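Local coordinates for protein carboxylase (Deinococcus radiodurans, PDB 5H80) that probably catalyses the ATP-dependent carboxylation of biotin, acting as the biotin carboxylase domain of a single-chain bacterial carboxylase, at residues Pro33-Asn39 / Ala103-Pro109; Val61-Asp66 / Gly83-Tyr89; Ala243-Val249 / Leu343-Leu349. All blocks are in the same frame, centred on the assembly; numbering follows the deposited sequence.

Interaction 1 (Pro33-Asn39 / Ala103-Pro109)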
loop_
_atom_site.group_PDB
_atom_site.type_symbol
_atom_site.label_atom_id
_atom_site.label_comp_id
_atom_site.label_asym_id
_atom_site.label_seq_id
_atom_site.Cartn_x
_atom_site.Cartn_y
_atom_site.Cartn_z
ATOM N N PRO A 33 9.830 10.662 -23.224
ATOM C CA PRO A 33 9.075 9.661 -23.964
ATOM C C PRO A 33 7.590 9.848 -23.993
ATOM O O PRO A 33 7.001 10.381 -23.072
ATOM C CB PRO A 33 9.463 8.328 -23.265
ATOM C CG PRO A 33 10.700 8.566 -22.494
ATOM C CD PRO A 33 10.786 10.082 -22.267
ATOM N N ARG A 34 6.932 9.371 -25.060
ATOM C CA ARG A 34 5.535 9.347 -25.177
ATOM C C ARG A 34 5.200 7.936 -25.453
ATOM O O ARG A 34 5.528 7.397 -26.569
ATOM C CB ARG A 34 5.043 10.240 -26.341
ATOM C CG ARG A 34 5.241 11.701 -26.078
ATOM C CD ARG A 34 4.951 12.534 -27.345
ATOM N NE ARG A 34 3.592 12.265 -27.820
ATOM C CZ ARG A 34 2.510 12.786 -27.256
ATOM N NH1 ARG A 34 2.637 13.580 -26.193
ATOM N NH2 ARG A 34 1.308 12.548 -27.782
ATOM N N VAL A 35 4.625 7.278 -24.448
ATOM C CA VAL A 35 4.440 5.879 -24.412
ATOM C C VAL A 35 3.023 5.457 -24.870
ATOM O O VAL A 35 1.954 5.779 -24.276
ATOM C CB VAL A 35 4.661 5.279 -22.982
ATOM C CG1 VAL A 35 4.493 3.719 -22.988
ATOM C CG2 VAL A 35 5.993 5.661 -22.405
ATOM N N LEU A 36 2.978 4.739 -25.974
ATOM C CA LEU A 36 1.695 4.213 -26.416
ATOM C C LEU A 36 1.409 2.976 -25.697
ATOM O O LEU A 36 2.205 2.061 -25.791
ATOM C CB LEU A 36 1.672 3.937 -27.911
ATOM C CG LEU A 36 0.506 3.191 -28.563
ATOM C CD1 LEU A 36 -0.608 4.163 -28.488
ATOM C CD2 LEU A 36 0.818 2.815 -30.041
ATOM N N ILE A 37 0.251 2.913 -25.026
ATOM C CA ILE A 37 -0.154 1.759 -24.167
ATOM C C ILE A 37 -1.062 0.886 -25.051
ATOM O O ILE A 37 -2.289 1.161 -25.232
ATOM C CB ILE A 37 -0.800 2.226 -22.853
ATOM C CG1 ILE A 37 0.215 3.122 -22.096
ATOM C CG2 ILE A 37 -1.298 1.094 -21.960
ATOM C CD1 ILE A 37 -0.344 3.692 -20.835
ATOM N N ALA A 38 -0.484 -0.117 -25.706
ATOM C CA ALA A 38 -1.236 -1.012 -26.593
ATOM C C ALA A 38 -2.013 -2.140 -25.839
ATOM O O ALA A 38 -1.722 -3.303 -25.979
ATOM C CB ALA A 38 -0.338 -1.621 -27.670
ATOM N N ASN A 39 -2.971 -1.732 -25.017
ATOM C CA ASN A 39 -3.640 -2.594 -24.101
ATOM C C ASN A 39 -4.821 -1.808 -23.450
ATOM O O ASN A 39 -5.186 -0.742 -23.963
ATOM C CB ASN A 39 -2.693 -3.183 -22.994
ATOM C CG ASN A 39 -3.066 -4.609 -22.623
ATOM O OD1 ASN A 39 -4.200 -4.896 -22.296
ATOM N ND2 ASN A 39 -2.155 -5.540 -22.728
ATOM N N ALA A 103 2.975 10.953 -32.294
ATOM C CA ALA A 103 4.364 11.125 -31.944
ATOM C C ALA A 103 4.767 10.305 -30.679
ATOM O O ALA A 103 5.583 10.778 -29.867
ATOM C CB ALA A 103 4.680 12.602 -31.731
ATOM N N ALA A 104 4.306 9.075 -30.621
ATOM C CA ALA A 104 4.872 8.121 -29.634
ATOM C C ALA A 104 6.332 7.716 -29.980
ATOM O O ALA A 104 6.762 7.825 -31.154
ATOM C CB ALA A 104 3.930 6.948 -29.538
ATOM N N THR A 105 7.118 7.401 -28.930
ATOM C CA THR A 105 8.490 6.995 -28.970
ATOM C C THR A 105 8.678 5.574 -28.535
ATOM O O THR A 105 9.653 4.975 -28.786
ATOM C CB THR A 105 9.273 8.000 -28.071
ATOM O OG1 THR A 105 8.714 7.950 -26.728
ATOM C CG2 THR A 105 9.028 9.372 -28.615
ATOM N N HIS A 106 7.704 5.070 -27.748
ATOM C CA HIS A 106 7.774 3.796 -27.063
ATOM C C HIS A 106 6.409 3.166 -27.170
ATOM O O HIS A 106 5.365 3.825 -27.234
ATOM C CB HIS A 106 8.161 3.983 -25.545
ATOM C CG HIS A 106 9.539 4.484 -25.359
ATOM N ND1 HIS A 106 9.859 5.779 -25.628
ATOM C CD2 HIS A 106 10.682 3.894 -24.927
ATOM C CE1 HIS A 106 11.145 5.969 -25.409
ATOM N NE2 HIS A 106 11.668 4.839 -24.995
ATOM N N VAL A 107 6.366 1.830 -27.175
ATOM C CA VAL A 107 5.152 1.037 -27.178
ATOM C C VAL A 107 5.235 0.022 -26.014
ATOM O O VAL A 107 6.064 -0.908 -26.023
ATOM C CB VAL A 107 4.849 0.235 -28.510
ATOM C CG1 VAL A 107 3.575 -0.542 -28.399
ATOM C CG2 VAL A 107 4.629 1.240 -29.630
ATOM N N HIS A 108 4.372 0.244 -25.004
ATOM C CA HIS A 108 4.133 -0.765 -23.934
ATOM C C HIS A 108 2.918 -1.692 -24.285
ATOM O O HIS A 108 1.723 -1.335 -24.291
ATOM C CB HIS A 108 3.956 -0.148 -22.523
ATOM C CG HIS A 108 4.376 -1.105 -21.417
ATOM N ND1 HIS A 108 4.002 -2.404 -21.466
ATOM C CD2 HIS A 108 4.998 -0.936 -20.222
ATOM C CE1 HIS A 108 4.503 -3.052 -20.415
ATOM N NE2 HIS A 108 5.053 -2.156 -19.615
ATOM N N PRO A 109 3.254 -2.963 -24.608
ATOM C CA PRO A 109 2.197 -3.898 -24.952
ATOM C C PRO A 109 1.412 -4.571 -23.790
ATOM O O PRO A 109 0.441 -5.327 -24.006
ATOM C CB PRO A 109 3.007 -4.941 -25.704
ATOM C CG PRO A 109 4.230 -5.027 -24.959
ATOM C CD PRO A 109 4.549 -3.641 -24.513
HETATM O O HOH W 1 -0.244 -5.658 -26.575
#
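The carbonyl oxygen of R34 is gripped from the facing segment by T105 N at 2.8 Å, in the carbonyl plane, and more weakly by H106 N, while A104 CA adds a C-H...O contact. T105 returns the grip through its side chain: OG1 accepts R34 N at 2.8 Å. With chi1 at 59°, OG1 sits between T105's own backbone N and carbonyl carbon, facing R34, and a second bond joins it to H106 ND1 at 2.7 Å, which helps to set the turn of the imidazole. P33 lays its CB obliquely against that ring, 3.5 Å from H106 ND1. The R34 side chain runs past A103 with CD 3.1 Å from A103 O. A bend at chi3 (57°) then brings the guanidinium edge up to the A103 carbonyl carbon, and its ends pair with E77, Q57 and H102 O. Further along, the two strands run parallel: L36 N binds H106 O, H108 N binds L36 O, and A38 N binds H108 O. On one face L36 lies alongside V107, CD2 to CG2 4.1 Å, beneath helix 92-101. On the other, V35 CG1 packs 3.9 Å from H108 CB, and I37 meets helix 42-53; the H108 imidazole leads off to Q340. Past the strand ends N39 ND2 donates to P109 O at 2.9 Å and also to Y111 O, and a water bridges P109 O to A38 O. These are the first and fourth strands of a parallel sheet ordered 3-2-1-4-5, the Rossmann-like core of the biotin carboxylase N-terminal domain. Backbone bonds thus fix the pairing through its apolar middle, whereas side-chain bonds, from T105 at one end and N39 at the other, extend it beyond the regular strands.

Interaction 2 (Val61-Asp66 / Gly83-Tyr89)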
loop_
_atom_site.group_PDB
_atom_site.type_symbol
_atom_site.label_atom_id
_atom_site.label_comp_id
_atom_site.label_asym_id
_atom_site.label_seq_id
_atom_site.Cartn_x
_atom_site.Cartn_y
_atom_site.Cartn_z
ATOM N N VAL A 61 -5.272 3.846 -25.918
ATOM C CA VAL A 61 -6.176 3.572 -27.020
ATOM C C VAL A 61 -7.406 2.881 -26.387
ATOM O O VAL A 61 -7.338 2.137 -25.344
ATOM C CB VAL A 61 -5.556 2.715 -28.166
ATOM C CG1 VAL A 61 -4.481 3.475 -28.972
ATOM C CG2 VAL A 61 -5.001 1.354 -27.662
ATOM N N TYR A 62 -8.556 3.054 -26.994
ATOM C CA TYR A 62 -9.763 2.430 -26.574
ATOM C C TYR A 62 -10.723 2.108 -27.711
ATOM O O TYR A 62 -10.757 2.831 -28.737
ATOM C CB TYR A 62 -10.549 3.236 -25.476
ATOM C CG TYR A 62 -10.957 4.612 -25.921
ATOM C CD1 TYR A 62 -12.274 4.853 -26.232
ATOM C CD2 TYR A 62 -10.029 5.702 -26.122
ATOM C CE1 TYR A 62 -12.682 6.056 -26.756
ATOM C CE2 TYR A 62 -10.475 6.984 -26.591
ATOM C CZ TYR A 62 -11.813 7.118 -26.873
ATOM O OH TYR A 62 -12.301 8.284 -27.374
ATOM N N ALA A 63 -11.414 1.018 -27.541
ATOM C CA ALA A 63 -12.558 0.651 -28.385
ATOM C C ALA A 63 -13.792 1.242 -27.759
ATOM O O ALA A 63 -13.857 1.406 -26.522
ATOM C CB ALA A 63 -12.670 -0.858 -28.430
ATOM N N PRO A 64 -14.827 1.643 -28.570
ATOM C CA PRO A 64 -15.983 2.195 -27.911
ATOM C C PRO A 64 -16.717 1.449 -26.763
ATOM O O PRO A 64 -17.167 2.055 -25.769
ATOM C CB PRO A 64 -16.971 2.496 -29.118
ATOM C CG PRO A 64 -16.123 2.432 -30.353
ATOM C CD PRO A 64 -15.051 1.431 -30.026
ATOM N N ASP A 65 -16.789 0.147 -26.812
ATOM C CA ASP A 65 -17.372 -0.680 -25.741
ATOM C C ASP A 65 -16.504 -0.742 -24.478
ATOM O O ASP A 65 -16.919 -1.296 -23.545
ATOM C CB ASP A 65 -17.639 -2.076 -26.167
ATOM C CG ASP A 65 -16.389 -2.908 -26.356
ATOM O OD1 ASP A 65 -15.246 -2.408 -26.427
ATOM O OD2 ASP A 65 -16.600 -4.129 -26.619
ATOM N N ASP A 66 -15.350 -0.094 -24.534
ATOM C CA ASP A 66 -14.398 0.005 -23.444
ATOM C C ASP A 66 -14.318 1.415 -22.968
ATOM O O ASP A 66 -13.395 1.770 -22.230
ATOM C CB ASP A 66 -13.035 -0.519 -23.931
ATOM C CG ASP A 66 -12.239 -1.260 -22.839
ATOM O OD1 ASP A 66 -12.848 -1.614 -21.788
ATOM O OD2 ASP A 66 -11.058 -1.501 -23.119
ATOM N N GLY A 83 -11.422 -0.053 -34.898
ATOM C CA GLY A 83 -11.810 -1.440 -34.793
ATOM C C GLY A 83 -12.930 -1.578 -33.778
ATOM O O GLY A 83 -13.416 -0.594 -33.214
ATOM N N ARG A 84 -13.334 -2.809 -33.519
ATOM C CA ARG A 84 -14.496 -3.044 -32.660
ATOM C C ARG A 84 -14.146 -3.676 -31.318
ATOM O O ARG A 84 -14.348 -3.067 -30.263
ATOM C CB ARG A 84 -15.563 -3.890 -33.389
ATOM C CG ARG A 84 -16.488 -3.061 -34.304
ATOM C CD ARG A 84 -17.483 -3.947 -35.042
ATOM N NE ARG A 84 -18.073 -3.238 -36.183
ATOM C CZ ARG A 84 -18.493 -3.797 -37.324
ATOM N NH1 ARG A 84 -19.004 -3.014 -38.270
ATOM N NH2 ARG A 84 -18.413 -5.115 -37.544
ATOM N N GLY A 85 -13.699 -4.905 -31.319
ATOM C CA GLY A 85 -13.725 -5.621 -30.021
ATOM C C GLY A 85 -12.357 -5.696 -29.405
ATOM O O GLY A 85 -11.561 -4.742 -29.499
ATOM N N ALA A 86 -12.088 -6.846 -28.811
ATOM C CA ALA A 86 -10.721 -7.306 -28.553
ATOM C C ALA A 86 -9.885 -7.130 -29.812
ATOM O O ALA A 86 -8.869 -6.453 -29.782
ATOM C CB ALA A 86 -10.699 -8.767 -28.091
ATOM N N ALA A 87 -10.394 -7.602 -30.954
ATOM C CA ALA A 87 -9.808 -7.309 -32.294
ATOM C C ALA A 87 -9.180 -5.904 -32.527
ATOM O O ALA A 87 -8.207 -5.783 -33.222
ATOM C CB ALA A 87 -10.871 -7.508 -33.385
ATOM N N ALA A 88 -9.827 -4.876 -32.029
ATOM C CA ALA A 88 -9.385 -3.494 -32.210
ATOM C C ALA A 88 -8.011 -3.295 -31.574
ATOM O O ALA A 88 -7.168 -2.550 -32.137
ATOM C CB ALA A 88 -10.371 -2.540 -31.549
ATOM N N TYR A 89 -7.827 -3.905 -30.390
ATOM C CA TYR A 89 -6.520 -3.844 -29.639
ATOM C C TYR A 89 -5.427 -4.765 -30.198
ATOM O O TYR A 89 -4.250 -4.525 -29.955
ATOM C CB TYR A 89 -6.759 -4.120 -28.140
ATOM C CG TYR A 89 -7.711 -3.158 -27.409
ATOM C CD1 TYR A 89 -7.205 -2.052 -26.745
ATOM C CD2 TYR A 89 -9.036 -3.404 -27.292
ATOM C CE1 TYR A 89 -8.052 -1.182 -26.149
ATOM C CE2 TYR A 89 -9.892 -2.536 -26.626
ATOM C CZ TYR A 89 -9.325 -1.460 -25.959
ATOM O OH TYR A 89 -10.106 -0.566 -25.309
#
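At the C-terminal end of strand 57-62, in the parallel sheet of the N-terminal domain, V61, A63 and D66 meet the ring of Y89. The phenol oxygen works in two directions: A63 N donates to Y89 OH at 3.0 Å with an N-H...O angle of 163°, and Y89 OH donates in turn to D66 OD2, 2.6 Å away, in a bond of weak geometry. The D66 carboxylate stands almost perpendicular to the ring, their planes 86° apart, and its other oxygen, OD1, forms a salt bridge with R40, so the hydroxyl is tied indirectly to a charged pair. With CG placed beside the backbone N (chi1 -59°), the Y89 ring reaches across to the strand end. V61 O meets its edge, 3.5 Å from Y89 CE1, while A63 CB packs 3.7 Å from CE2. This is where the strand gives way to a 3-10 turn, closed by D66 N bonding to A63 O, and where the weakly bonded helix 86-89 follows strand 77-80, the outer neighbour of strand 57-62. A phenylalanine here would probably leave A63 N without its acceptor and the D66 carboxylate with one mate fewer. A63 CB also touches R84 O at 3.3 Å and A88 CB at 4.2 Å, which seats the turn directly on the glycine-containing bend of 83-85. The D65 carboxylate, whose OD1 comes near R84 O, is hydrogen-bonded to Y418 and S415.

Interaction 3 (Ala243-Val249 / Leu343-Leu349)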
loop_
_atom_site.group_PDB
_atom_site.type_symbol
_atom_site.label_atom_id
_atom_site.label_comp_id
_atom_site.label_asym_id
_atom_site.label_seq_id
_atom_site.Cartn_x
_atom_site.Cartn_y
_atom_site.Cartn_z
ATOM N N ALA A 243 14.706 -9.884 -14.238
ATOM C CA ALA A 243 14.989 -8.647 -14.899
ATOM C C ALA A 243 16.372 -8.680 -15.467
ATOM O O ALA A 243 17.351 -9.143 -14.815
ATOM C CB ALA A 243 14.880 -7.405 -13.896
ATOM N N GLY A 244 16.543 -7.939 -16.531
ATOM C CA GLY A 244 17.845 -7.731 -17.206
ATOM C C GLY A 244 18.042 -6.454 -17.941
ATOM O O GLY A 244 17.091 -5.762 -18.341
ATOM N N ASP A 245 19.291 -6.112 -18.176
ATOM C CA ASP A 245 19.587 -4.864 -18.916
ATOM C C ASP A 245 20.305 -5.151 -20.231
ATOM O O ASP A 245 20.949 -4.280 -20.848
ATOM C CB ASP A 245 20.294 -3.922 -18.012
ATOM C CG ASP A 245 21.642 -4.432 -17.593
ATOM O OD1 ASP A 245 22.176 -5.523 -18.121
ATOM O OD2 ASP A 245 22.151 -3.839 -16.637
ATOM N N GLY A 246 20.274 -6.428 -20.612
ATOM C CA GLY A 246 21.091 -6.865 -21.771
ATOM C C GLY A 246 22.549 -7.223 -21.553
ATOM O O GLY A 246 23.137 -7.815 -22.405
ATOM N N GLN A 247 23.150 -6.873 -20.404
ATOM C CA GLN A 247 24.506 -7.258 -20.028
ATOM C C GLN A 247 24.516 -8.168 -18.873
ATOM O O GLN A 247 25.375 -9.025 -18.798
ATOM C CB GLN A 247 25.346 -6.029 -19.710
ATOM C CG GLN A 247 25.339 -4.928 -20.772
ATOM C CD GLN A 247 26.209 -3.747 -20.379
ATOM O OE1 GLN A 247 27.383 -3.733 -20.702
ATOM N NE2 GLN A 247 25.639 -2.765 -19.644
ATOM N N SER A 248 23.581 -7.947 -17.934
ATOM C CA SER A 248 23.403 -8.633 -16.683
ATOM C C SER A 248 21.966 -8.996 -16.455
ATOM O O SER A 248 21.086 -8.418 -17.053
ATOM C CB SER A 248 23.719 -7.666 -15.541
ATOM O OG SER A 248 25.096 -7.499 -15.407
ATOM N N VAL A 249 21.779 -9.943 -15.532
ATOM C CA VAL A 249 20.507 -10.399 -15.170
ATOM C C VAL A 249 20.475 -10.437 -13.604
ATOM O O VAL A 249 21.483 -10.652 -12.864
ATOM C CB VAL A 249 20.170 -11.794 -15.850
ATOM C CG1 VAL A 249 20.027 -11.627 -17.352
ATOM C CG2 VAL A 249 21.163 -12.871 -15.403
ATOM N N LEU A 343 14.438 0.090 -18.185
ATOM C CA LEU A 343 15.220 -0.937 -18.840
ATOM C C LEU A 343 15.007 -0.878 -20.354
ATOM O O LEU A 343 16.035 -0.817 -21.085
ATOM C CB LEU A 343 14.924 -2.293 -18.296
ATOM C CG LEU A 343 15.565 -2.498 -16.893
ATOM C CD1 LEU A 343 14.841 -3.688 -16.276
ATOM C CD2 LEU A 343 17.098 -2.585 -16.712
ATOM N N ALA A 344 13.747 -0.859 -20.815
ATOM C CA ALA A 344 13.462 -0.641 -22.243
ATOM C C ALA A 344 14.131 0.573 -22.892
ATOM O O ALA A 344 14.665 0.455 -24.043
ATOM C CB ALA A 344 11.972 -0.621 -22.516
ATOM N N ALA A 345 14.303 1.671 -22.120
ATOM C CA ALA A 345 14.851 2.915 -22.601
ATOM C C ALA A 345 16.388 2.966 -22.482
ATOM O O ALA A 345 16.972 3.944 -22.893
ATOM C CB ALA A 345 14.256 4.032 -21.736
ATOM N N GLY A 346 17.047 1.890 -22.014
ATOM C CA GLY A 346 18.493 1.720 -22.107
ATOM C C GLY A 346 19.239 1.954 -20.824
ATOM O O GLY A 346 20.472 1.863 -20.835
ATOM N N GLU A 347 18.563 2.044 -19.658
ATOM C CA GLU A 347 19.323 2.065 -18.486
ATOM C C GLU A 347 19.747 0.678 -17.948
ATOM O O GLU A 347 19.066 -0.329 -18.153
ATOM C CB GLU A 347 18.655 2.882 -17.379
ATOM C CG GLU A 347 18.923 4.396 -17.512
ATOM C CD GLU A 347 18.098 5.298 -16.538
ATOM O OE1 GLU A 347 16.876 5.207 -16.426
ATOM O OE2 GLU A 347 18.789 6.114 -15.830
ATOM N N THR A 348 20.777 0.676 -17.122
ATOM C CA THR A 348 21.275 -0.544 -16.395
ATOM C C THR A 348 20.378 -0.992 -15.203
ATOM O O THR A 348 19.613 -0.202 -14.632
ATOM C CB THR A 348 22.716 -0.482 -15.940
ATOM O OG1 THR A 348 22.850 0.499 -14.868
ATOM C CG2 THR A 348 23.670 -0.138 -17.066
ATOM N N LEU A 349 20.497 -2.208 -14.771
ATOM C CA LEU A 349 19.770 -2.676 -13.549
ATOM C C LEU A 349 20.121 -1.784 -12.386
ATOM O O LEU A 349 19.261 -1.416 -11.639
ATOM C CB LEU A 349 20.216 -4.049 -13.105
ATOM C CG LEU A 349 19.773 -5.115 -14.105
ATOM C CD1 LEU A 349 20.424 -6.436 -13.766
ATOM C CD2 LEU A 349 18.224 -5.223 -14.079
#
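The flat carboxylate of D245 is held through both oxygens, and the side chain of L349 crosses it at about a right angle, with CG 3.7 Å from D245 OD2. At one edge L349 N donates to D245 OD2 at 3.0 Å, a nearly straight bond (166°) that arrives on the anti side and somewhat out of the carboxylate plane. At the other, D245 OD1 takes two backbone donors, S248 N nearly along the C-O direction and Q247 N on the anti side, so the group can hardly rotate. Chi1 of 65°, with CG between the backbone N and the carbonyl carbon, turns the carboxylate back over its own loop and toward residues 348-349. Around this polar centre the contact is apolar. L349 splits its methyls, CD1 lying 3.9 Å from S248 CB and CD2 4.0 Å from A243 CB, and L343 CD2 packs against D245 CB at 3.7 Å. T348 is the N-cap of helix 349-352, its OG1 bonded to A351 N, and D245 takes up the N-H of L349, the next residue, from across the contact; a negative carboxylate there would probably be favoured by the helix dipole. In what is probably an ATP-grasp domain, this joins an Asx turn, closing the hairpin between strands 236-245 and 249-256, to the Schellman-ended helix 336-344 and the N terminus of the helix that follows.

In the fold
Interactions 1 and 2 share one parallel sheet, where strands 34-37 and 57-62 are neighbours, and they touch: L36 packs on V61, and N39 O lies against the Y89 ring. Interaction 2 is nested within the chain closed by interaction 1. Interaction 3, in the ATP-binding region, meets interaction 1 only lightly, through H106 and A345. Interaction 1 has a buried strand middle and a more open end at A103; the others are also mixed, with buried Y89 near exposed R84, and buried D245 and L349 near exposed Q247. Chemistry follows place: main-chain pairing between strands in interaction 1, a tyrosine hydroxyl fastening a strand end in interaction 2, and a carboxylate joining a hairpin to a helix start in interaction 3.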